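Local coordinates for diguanylate cyclase (Vibrio cholerae serotype O1, PDB 6EIB), which makes the bacterial second messenger c-di-GMP from two molecules of GTP, using magnesium, and takes part in biofilm formation, at residues N40-N45 against G78-I83; H108-F111 against H116-L119. All blocks are in the same frame, centred on the assembly; numbering follows the deposited sequence.

Interaction 1: residues N40-N45 against G78-I83; sequences NFKLIN and GGEEFI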
ATOM      1  N   ASN A  40      -6.986 -12.587  -3.198  1.00 29.25           N
ATOM      2  CA  ASN A  40      -7.680 -13.318  -4.255  1.00 31.75           C
ATOM      3  C   ASN A  40      -7.933 -12.563  -5.546  1.00 31.18           C
ATOM      4  O   ASN A  40      -8.998 -12.727  -6.167  1.00 29.64           O
ATOM      5  CB  ASN A  40      -9.029 -13.838  -3.740  1.00 34.15           C
ATOM      6  CG  ASN A  40      -8.876 -14.724  -2.543  1.00 36.11           C
ATOM      7  OD1 ASN A  40      -9.459 -14.478  -1.501  1.00 36.90           O
ATOM      8  ND2 ASN A  40      -8.076 -15.775  -2.687  1.00 39.17           N
ATOM      9  N   PHE A  41      -6.956 -11.758  -5.953  1.00 29.56           N
ATOM     10  CA  PHE A  41      -7.110 -10.928  -7.133  1.00 29.71           C
ATOM     11  C   PHE A  41      -7.140 -11.797  -8.376  1.00 30.38           C
ATOM     12  O   PHE A  41      -7.844 -11.483  -9.341  1.00 30.40           O
ATOM     13  CB  PHE A  41      -5.965  -9.892  -7.238  1.00 29.09           C
ATOM     14  CG  PHE A  41      -6.213  -8.827  -8.264  1.00 30.87           C
ATOM     15  CD1 PHE A  41      -7.255  -7.906  -8.091  1.00 31.33           C
ATOM     16  CD2 PHE A  41      -5.425  -8.742  -9.408  1.00 32.01           C
ATOM     17  CE1 PHE A  41      -7.500  -6.919  -9.050  1.00 31.07           C
ATOM     18  CE2 PHE A  41      -5.657  -7.749 -10.374  1.00 32.88           C
ATOM     19  CZ  PHE A  41      -6.701  -6.844 -10.192  1.00 32.54           C
ATOM     20  N   LYS A  42      -6.376 -12.888  -8.358  1.00 31.07           N
ATOM     21  CA  LYS A  42      -6.421 -13.831  -9.466  1.00 34.55           C
ATOM     22  C   LYS A  42      -7.823 -14.418  -9.618  1.00 34.81           C
ATOM     23  O   LYS A  42      -8.335 -14.494 -10.727  1.00 36.56           O
ATOM     24  CB  LYS A  42      -5.405 -14.947  -9.274  1.00 36.64           C
ATOM     25  CG  LYS A  42      -3.988 -14.443  -9.269  1.00 37.31           C
ATOM     26  CD  LYS A  42      -3.002 -15.594  -9.146  1.00 40.68           C
ATOM     27  CE  LYS A  42      -1.623 -15.048  -8.870  1.00 41.63           C
ATOM     28  NZ  LYS A  42      -1.583 -14.591  -7.440  1.00 41.47           N
ATOM     29  N   LEU A  43      -8.459 -14.803  -8.515  1.00 35.31           N
ATOM     30  CA  LEU A  43      -9.844 -15.318  -8.600  1.00 36.65           C
ATOM     31  C   LEU A  43     -10.774 -14.263  -9.179  1.00 37.48           C
ATOM     32  O   LEU A  43     -11.649 -14.576  -9.995  1.00 39.52           O
ATOM     33  CB  LEU A  43     -10.365 -15.771  -7.233  1.00 36.34           C
ATOM     34  CG  LEU A  43     -11.892 -16.045  -7.237  1.00 57.70           C
ATOM     35  CD1 LEU A  43     -12.319 -17.237  -8.119  1.00 59.24           C
ATOM     36  CD2 LEU A  43     -12.523 -16.141  -5.831  1.00 57.27           C
ATOM     37  N   ILE A  44     -10.578 -13.003  -8.800  1.00 37.24           N
ATOM     38  CA  ILE A  44     -11.422 -11.936  -9.355  1.00 36.86           C
ATOM     39  C   ILE A  44     -11.278 -11.833 -10.883  1.00 37.52           C
ATOM     40  O   ILE A  44     -12.280 -11.703 -11.597  1.00 39.32           O
ATOM     41  CB  ILE A  44     -11.111 -10.581  -8.714  1.00 35.51           C
ATOM     42  CG1 ILE A  44     -11.581 -10.572  -7.254  1.00 34.88           C
ATOM     43  CG2 ILE A  44     -11.805  -9.458  -9.485  1.00 35.78           C
ATOM     44  CD1 ILE A  44     -13.121 -10.751  -7.073  1.00 41.38           C
ATOM     45  N   ASN A  45     -10.051 -11.902 -11.392  1.00 36.62           N
ATOM     46  CA  ASN A  45      -9.854 -11.836 -12.838  1.00 37.71           C
ATOM     47  C   ASN A  45     -10.370 -13.088 -13.545  1.00 38.81           C
ATOM     48  O   ASN A  45     -10.991 -12.984 -14.604  1.00 40.39           O
ATOM     49  CB  ASN A  45      -8.370 -11.597 -13.173  1.00 38.32           C
ATOM     50  CG  ASN A  45      -7.946 -10.151 -12.906  1.00 37.56           C
ATOM     51  OD1 ASN A  45      -8.044  -9.283 -13.779  1.00 37.93           O
ATOM     52  ND2 ASN A  45      -7.506  -9.886 -11.682  1.00 36.29           N
ATOM     53  N   GLY A  78       3.514  -4.641  -8.273  1.00 25.29           N
ATOM     54  CA  GLY A  78       3.297  -5.990  -8.760  1.00 26.50           C
ATOM     55  C   GLY A  78       1.896  -6.078  -9.339  1.00 28.24           C
ATOM     56  O   GLY A  78       1.130  -5.098  -9.303  1.00 27.29           O
ATOM     57  N   GLY A  79       1.524  -7.273  -9.785  1.00 28.95           N
ATOM     58  CA  GLY A  79       0.211  -7.482 -10.354  1.00 30.17           C
ATOM     59  C   GLY A  79      -0.899  -6.938  -9.472  1.00 29.54           C
ATOM     60  O   GLY A  79      -1.782  -6.238  -9.976  1.00 29.73           O
ATOM     61  N   GLU A  80      -0.863  -7.251  -8.176  1.00 28.41           N
ATOM     62  CA  GLU A  80      -1.901  -6.754  -7.270  1.00 30.40           C
ATOM     63  C   GLU A  80      -1.301  -6.177  -5.979  1.00 27.82           C
ATOM     64  O   GLU A  80      -1.959  -6.152  -4.942  1.00 28.10           O
ATOM     65  CB  GLU A  80      -2.906  -7.869  -6.959  1.00 34.52           C
ATOM     66  CG  GLU A  80      -2.414  -8.898  -5.962  1.00 38.00           C
ATOM     67  CD  GLU A  80      -2.039 -10.201  -6.601  1.00 42.53           C
ATOM     68  OE1 GLU A  80      -2.139 -10.330  -7.848  1.00 44.53           O
ATOM     69  OE2 GLU A  80      -1.664 -11.112  -5.837  1.00 44.61           O
ATOM     70  N   GLU A  81      -0.042  -5.728  -6.052  1.00 25.00           N
ATOM     71  CA  GLU A  81       0.638  -5.199  -4.880  1.00 22.30           C
ATOM     72  C   GLU A  81       0.925  -3.722  -5.109  1.00 20.28           C
ATOM     73  O   GLU A  81       1.373  -3.326  -6.177  1.00 20.53           O
ATOM     74  CB  GLU A  81       1.950  -5.938  -4.566  1.00 20.56           C
ATOM     75  CG  GLU A  81       2.594  -5.491  -3.211  1.00 21.03           C
ATOM     76  CD  GLU A  81       4.004  -6.093  -2.980  1.00 22.05           C
ATOM     77  OE1 GLU A  81       4.210  -7.230  -3.463  1.00 20.19           O
ATOM     78  OE2 GLU A  81       4.901  -5.409  -2.375  1.00 20.98           O
ATOM     79  N   PHE A  82       0.642  -2.930  -4.097  1.00 18.60           N
ATOM     80  CA  PHE A  82       0.890  -1.494  -4.132  1.00 20.51           C
ATOM     81  C   PHE A  82       1.785  -1.107  -3.015  1.00 21.07           C
ATOM     82  O   PHE A  82       1.894  -1.806  -1.995  1.00 20.95           O
ATOM     83  CB  PHE A  82      -0.420  -0.684  -4.010  1.00 22.63           C
ATOM     84  CG  PHE A  82      -1.297  -0.778  -5.210  1.00 26.68           C
ATOM     85  CD1 PHE A  82      -2.163  -1.871  -5.385  1.00 29.57           C
ATOM     86  CD2 PHE A  82      -1.252   0.211  -6.181  1.00 27.42           C
ATOM     87  CE1 PHE A  82      -2.974  -1.953  -6.515  1.00 31.44           C
ATOM     88  CE2 PHE A  82      -2.048   0.138  -7.303  1.00 29.62           C
ATOM     89  CZ  PHE A  82      -2.922  -0.942  -7.474  1.00 32.04           C
ATOM     90  N   ILE A  83       2.409   0.046  -3.196  1.00 21.95           N
ATOM     91  CA  ILE A  83       3.163   0.638  -2.138  1.00 21.91           C
ATOM     92  C   ILE A  83       2.728   2.100  -2.018  1.00 22.77           C
ATOM     93  O   ILE A  83       2.515   2.769  -3.030  1.00 22.98           O
ATOM     94  CB  ILE A  83       4.657   0.483  -2.445  1.00 24.75           C
ATOM     95  CG1 ILE A  83       5.553   1.040  -1.347  1.00 25.19           C
ATOM     96  CG2 ILE A  83       4.976   1.226  -3.702  1.00 27.07           C
ATOM     97  CD1 ILE A  83       7.053   0.615  -1.614  1.00 47.65           C
TER
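Phe-41 and Glu-80 carry the contact, which joins the first turn of helix 41-48 to the GGEEF signature turn of the diguanylate cyclase domain. The apolar part is aliphatic carbon against ring: CB of Glu-80 sits 3.6 Å from Phe-41 CD2, approaching the ring obliquely, and 3.7 Å from Phe-41 CB. The two side chains run past each other in opposite senses, with ring and carboxylate planes 43° apart. Glu-80 CG is wedged between its own backbone N and carbonyl carbon (chi1 77°), and a bend at chi2 carries the carboxylate alongside Phe-41, bringing Glu-80 OE1 to 3.9 Å from Phe-41 CB. Gly-79 adds its carbonyl oxygen, 4.2 Å from Phe-41 CE2.

The ionic part is slight. Lys-42 crosses Glu-80 nearly at right angles, and a bend at chi4 brings NZ to 3.8 Å from Glu-80 OE2, a long salt bridge. Glu-80, the predicted proton acceptor and probable magnesium ligand, also has OE2 close to the carboxylate of Asp-37, another probable ligand.

Within the helix segment, Phe-41 O accepts two hydrogen bonds. Asn-45 ND2 donates to it at 2.9 Å from above the carbonyl plane, while Asn-45 N reaches that oxygen from the opposite face; ND2 also lies over the rim of one face of the Phe-41 ring.

Behind the contact, Phe-41 packs on Val-56 and Leu-57 of helix 50-67. Glu-80 forms a backbone hydrogen bond with Ile-38, linking the turn to strand 31-38, and strand 81-87 continues into the central sheet.

Interaction 2: residues H108-F111 against H116-L119; sequences HPFF and HIYL. With SO4 (sulfate ion), chain F; EDO (1,2-ethanediol), chain K.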
ATOM      1  N   HIS A 108     -16.668  -1.684   0.161  1.00 31.44           N
ATOM      2  CA  HIS A 108     -17.189  -1.274  -1.140  1.00 31.60           C
ATOM      3  C   HIS A 108     -17.718  -2.477  -1.927  1.00 31.06           C
ATOM      4  O   HIS A 108     -17.011  -3.449  -2.137  1.00 29.87           O
ATOM      5  CB  HIS A 108     -16.135  -0.523  -1.940  1.00 31.83           C
ATOM      6  CG  HIS A 108     -16.625  -0.043  -3.266  1.00 33.92           C
ATOM      7  ND1 HIS A 108     -17.358   1.118  -3.412  1.00 36.28           N
ATOM      8  CD2 HIS A 108     -16.444  -0.533  -4.518  1.00 33.96           C
ATOM      9  CE1 HIS A 108     -17.645   1.296  -4.689  1.00 37.33           C
ATOM     10  NE2 HIS A 108     -17.107   0.303  -5.382  1.00 36.42           N
ATOM     11  N   PRO A 109     -18.991  -2.427  -2.333  1.00 31.66           N
ATOM     12  CA  PRO A 109     -19.555  -3.515  -3.140  1.00 31.63           C
ATOM     13  C   PRO A 109     -19.114  -3.379  -4.597  1.00 31.95           C
ATOM     14  O   PRO A 109     -19.079  -2.235  -5.105  1.00 30.95           O
ATOM     15  CB  PRO A 109     -21.065  -3.295  -3.023  1.00 32.72           C
ATOM     16  CG  PRO A 109     -21.190  -1.804  -2.834  1.00 30.87           C
ATOM     17  CD  PRO A 109     -19.992  -1.379  -2.035  1.00 33.10           C
ATOM     18  N   PHE A 110     -18.747  -4.490  -5.238  1.00 30.79           N
ATOM     19  CA  PHE A 110     -18.222  -4.437  -6.593  1.00 27.68           C
ATOM     20  C   PHE A 110     -19.139  -5.139  -7.567  1.00 28.93           C
ATOM     21  O   PHE A 110     -19.560  -6.255  -7.287  1.00 28.88           O
ATOM     22  CB  PHE A 110     -16.840  -5.112  -6.675  1.00 26.95           C
ATOM     23  CG  PHE A 110     -15.705  -4.282  -6.134  1.00 26.30           C
ATOM     24  CD1 PHE A 110     -15.111  -3.315  -6.926  1.00 25.35           C
ATOM     25  CD2 PHE A 110     -15.231  -4.474  -4.842  1.00 25.09           C
ATOM     26  CE1 PHE A 110     -14.084  -2.552  -6.456  1.00 26.03           C
ATOM     27  CE2 PHE A 110     -14.196  -3.687  -4.361  1.00 25.17           C
ATOM     28  CZ  PHE A 110     -13.618  -2.738  -5.173  1.00 25.13           C
ATOM     29  N   PHE A 111     -19.392  -4.533  -8.729  1.00 30.16           N
ATOM     30  CA  PHE A 111     -20.056  -5.229  -9.823  1.00 34.03           C
ATOM     31  C   PHE A 111     -21.533  -5.528  -9.524  1.00 32.70           C
ATOM     32  O   PHE A 111     -21.981  -5.393  -8.386  1.00 36.93           O
ATOM     33  CB  PHE A 111     -19.347  -6.548 -10.159  1.00 33.87           C
ATOM     34  CG  PHE A 111     -17.837  -6.460 -10.153  1.00 34.64           C
ATOM     35  CD1 PHE A 111     -17.177  -5.369 -10.708  1.00 35.79           C
ATOM     36  CD2 PHE A 111     -17.079  -7.481  -9.577  1.00 34.49           C
ATOM     37  CE1 PHE A 111     -15.767  -5.298 -10.700  1.00 34.99           C
ATOM     38  CE2 PHE A 111     -15.683  -7.413  -9.563  1.00 33.95           C
ATOM     39  CZ  PHE A 111     -15.041  -6.314 -10.121  1.00 33.37           C
ATOM     40  N   HIS A 116     -17.651  -8.613  -2.593  1.00 30.55           N
ATOM     41  CA  HIS A 116     -16.747  -7.916  -1.685  1.00 29.19           C
ATOM     42  C   HIS A 116     -15.321  -8.431  -1.858  1.00 26.91           C
ATOM     43  O   HIS A 116     -15.084  -9.633  -2.032  1.00 26.45           O
ATOM     44  CB  HIS A 116     -17.209  -8.030  -0.228  1.00 28.71           C
ATOM     45  CG  HIS A 116     -18.402  -7.171   0.076  1.00 28.69           C
ATOM     46  ND1 HIS A 116     -18.290  -5.859   0.489  1.00 28.33           N
ATOM     47  CD2 HIS A 116     -19.723  -7.431  -0.008  1.00 31.87           C
ATOM     48  CE1 HIS A 116     -19.497  -5.350   0.658  1.00 31.56           C
ATOM     49  NE2 HIS A 116     -20.391  -6.278   0.364  1.00 31.93           N
ATOM     50  N   ILE A 117     -14.391  -7.489  -1.935  1.00 24.70           N
ATOM     51  CA  ILE A 117     -12.983  -7.792  -2.150  1.00 24.32           C
ATOM     52  C   ILE A 117     -12.183  -7.211  -0.984  1.00 23.96           C
ATOM     53  O   ILE A 117     -12.536  -6.148  -0.458  1.00 23.39           O
ATOM     54  CB  ILE A 117     -12.494  -7.220  -3.505  1.00 23.79           C
ATOM     55  CG1 ILE A 117     -13.461  -7.617  -4.612  1.00 26.58           C
ATOM     56  CG2 ILE A 117     -11.072  -7.702  -3.872  1.00 21.95           C
ATOM     57  CD1 ILE A 117     -13.098  -7.024  -5.978  1.00 28.29           C
ATOM     58  N   TYR A 118     -11.089  -7.876  -0.614  1.00 21.55           N
ATOM     59  CA  TYR A 118     -10.338  -7.531   0.589  1.00 20.39           C
ATOM     60  C   TYR A 118      -8.846  -7.344   0.257  1.00 20.06           C
ATOM     61  O   TYR A 118      -8.373  -7.776  -0.800  1.00 20.15           O
ATOM     62  CB  TYR A 118     -10.527  -8.637   1.667  1.00 23.06           C
ATOM     63  CG  TYR A 118     -11.982  -8.934   1.984  1.00 23.95           C
ATOM     64  CD1 TYR A 118     -12.649  -8.210   2.967  1.00 23.94           C
ATOM     65  CD2 TYR A 118     -12.706  -9.900   1.277  1.00 24.50           C
ATOM     66  CE1 TYR A 118     -13.993  -8.450   3.257  1.00 25.63           C
ATOM     67  CE2 TYR A 118     -14.092 -10.127   1.559  1.00 24.65           C
ATOM     68  CZ  TYR A 118     -14.697  -9.399   2.550  1.00 25.13           C
ATOM     69  OH  TYR A 118     -16.031  -9.578   2.879  1.00 28.71           O
ATOM     70  N   LEU A 119      -8.106  -6.723   1.167  1.00 19.53           N
ATOM     71  CA  LEU A 119      -6.679  -6.535   0.958  1.00 19.64           C
ATOM     72  C   LEU A 119      -5.969  -6.758   2.277  1.00 20.94           C
ATOM     73  O   LEU A 119      -6.621  -6.786   3.318  1.00 22.99           O
ATOM     74  CB  LEU A 119      -6.402  -5.120   0.380  1.00 18.98           C
ATOM     75  CG  LEU A 119      -6.756  -3.860   1.184  1.00 20.06           C
ATOM     76  CD1 LEU A 119      -5.679  -3.520   2.223  1.00 19.58           C
ATOM     77  CD2 LEU A 119      -6.965  -2.685   0.227  1.00 19.34           C
TER
HETATM   78  S   SO4 F 202     -17.450   4.163  -1.424  1.00 47.09           S
HETATM   79  O1  SO4 F 202     -17.828   4.053  -2.829  1.00 46.25           O
HETATM   80  O2  SO4 F 202     -18.498   4.823  -0.655  1.00 47.92           O
HETATM   81  O3  SO4 F 202     -17.289   2.855  -0.796  1.00 47.34           O
HETATM   82  O4  SO4 F 202     -16.212   4.945  -1.386  1.00 47.99           O
HETATM   83  C1  EDO K 207     -14.081 -13.848  -2.604  1.00 49.26           C
HETATM   84  O1  EDO K 207     -13.866 -13.713  -1.188  1.00 49.30           O
HETATM   85  C2  EDO K 207     -13.142 -12.902  -3.349  1.00 49.34           C
HETATM   86  O2  EDO K 207     -13.263 -11.549  -2.863  1.00 48.37           O
HETATM   87  O   HOH W   1     -15.372  -5.198  -1.277  1.00 34.36           O
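Phe-110 and Ile-117 meet where the loop joining helix 91-107 to strand 119-125 of the GGDEF domain turns back on itself. Along 108-111, His-108 comes first. A modelled water lies 2.5 Å from His-108 O and also near Ile-117 N, but both separations are unusually short, so this bridge is doubtful in detail. The His-108 ring swings opposite its backbone N (chi1 -178°), and His-108 ND1 donates to sulfate O3 at 3.1 Å, with a weak second bond to O1. The sulfate, probably from the crystallisation liquor, is also bound by Arg-104.

Pro-109 follows, its CA lying over one face of the His-116 imidazole, 4.2 Å above the plane and toward the rim. His-116 ND1 is hydrogen-bonded to Ala-106 O, which ties this ring to the end of helix 91-107.

Phe-110 is sandwiched. Over one face stands Ile-117 CD1, making a CH-pi contact 3.9 Å from the ring centroid and 25° off the normal; the two side chains cross at about a right angle. Ile-117 CG1 lies opposite its own carbonyl carbon, and the extended chi2 (177°) sends CD1 out to the ring. Over the other face lies His-108 CD2, 3.6 Å above the ring plane and over its centre, while Phe-59 of helix 50-67 meets Phe-110 edge-to-face.

Phe-111 closes the row. One face of its ring is centred over Phe-110 CB, and it also meets the ring of Phe-48. Toward the second segment its CE2 stops 4.4 Å from Ile-117 CD1, the methyl that also covers Phe-110.

Interactions 1 and 2 share one hydrophobic layer and touch directly: Ile-44 CD1, on the helix of interaction 1, lies 3.9 Å from Ile-117 CD1 of interaction 2. Their centres are about 13 Å apart. Val-56 of helix 50-67 is a common neighbour, packing against Phe-41 in one and against Phe-111 and Ile-117 in the other. Ile-38, a probable magnesium-site residue, stands about 4 Å from both Phe-41 and Ile-117 at nearest side-chain approach. Interaction 1 contains the predicted proton acceptor itself, whereas interaction 2 only borders the site, the side chain of its Ile-117 being about 9 Å from that of Glu-80.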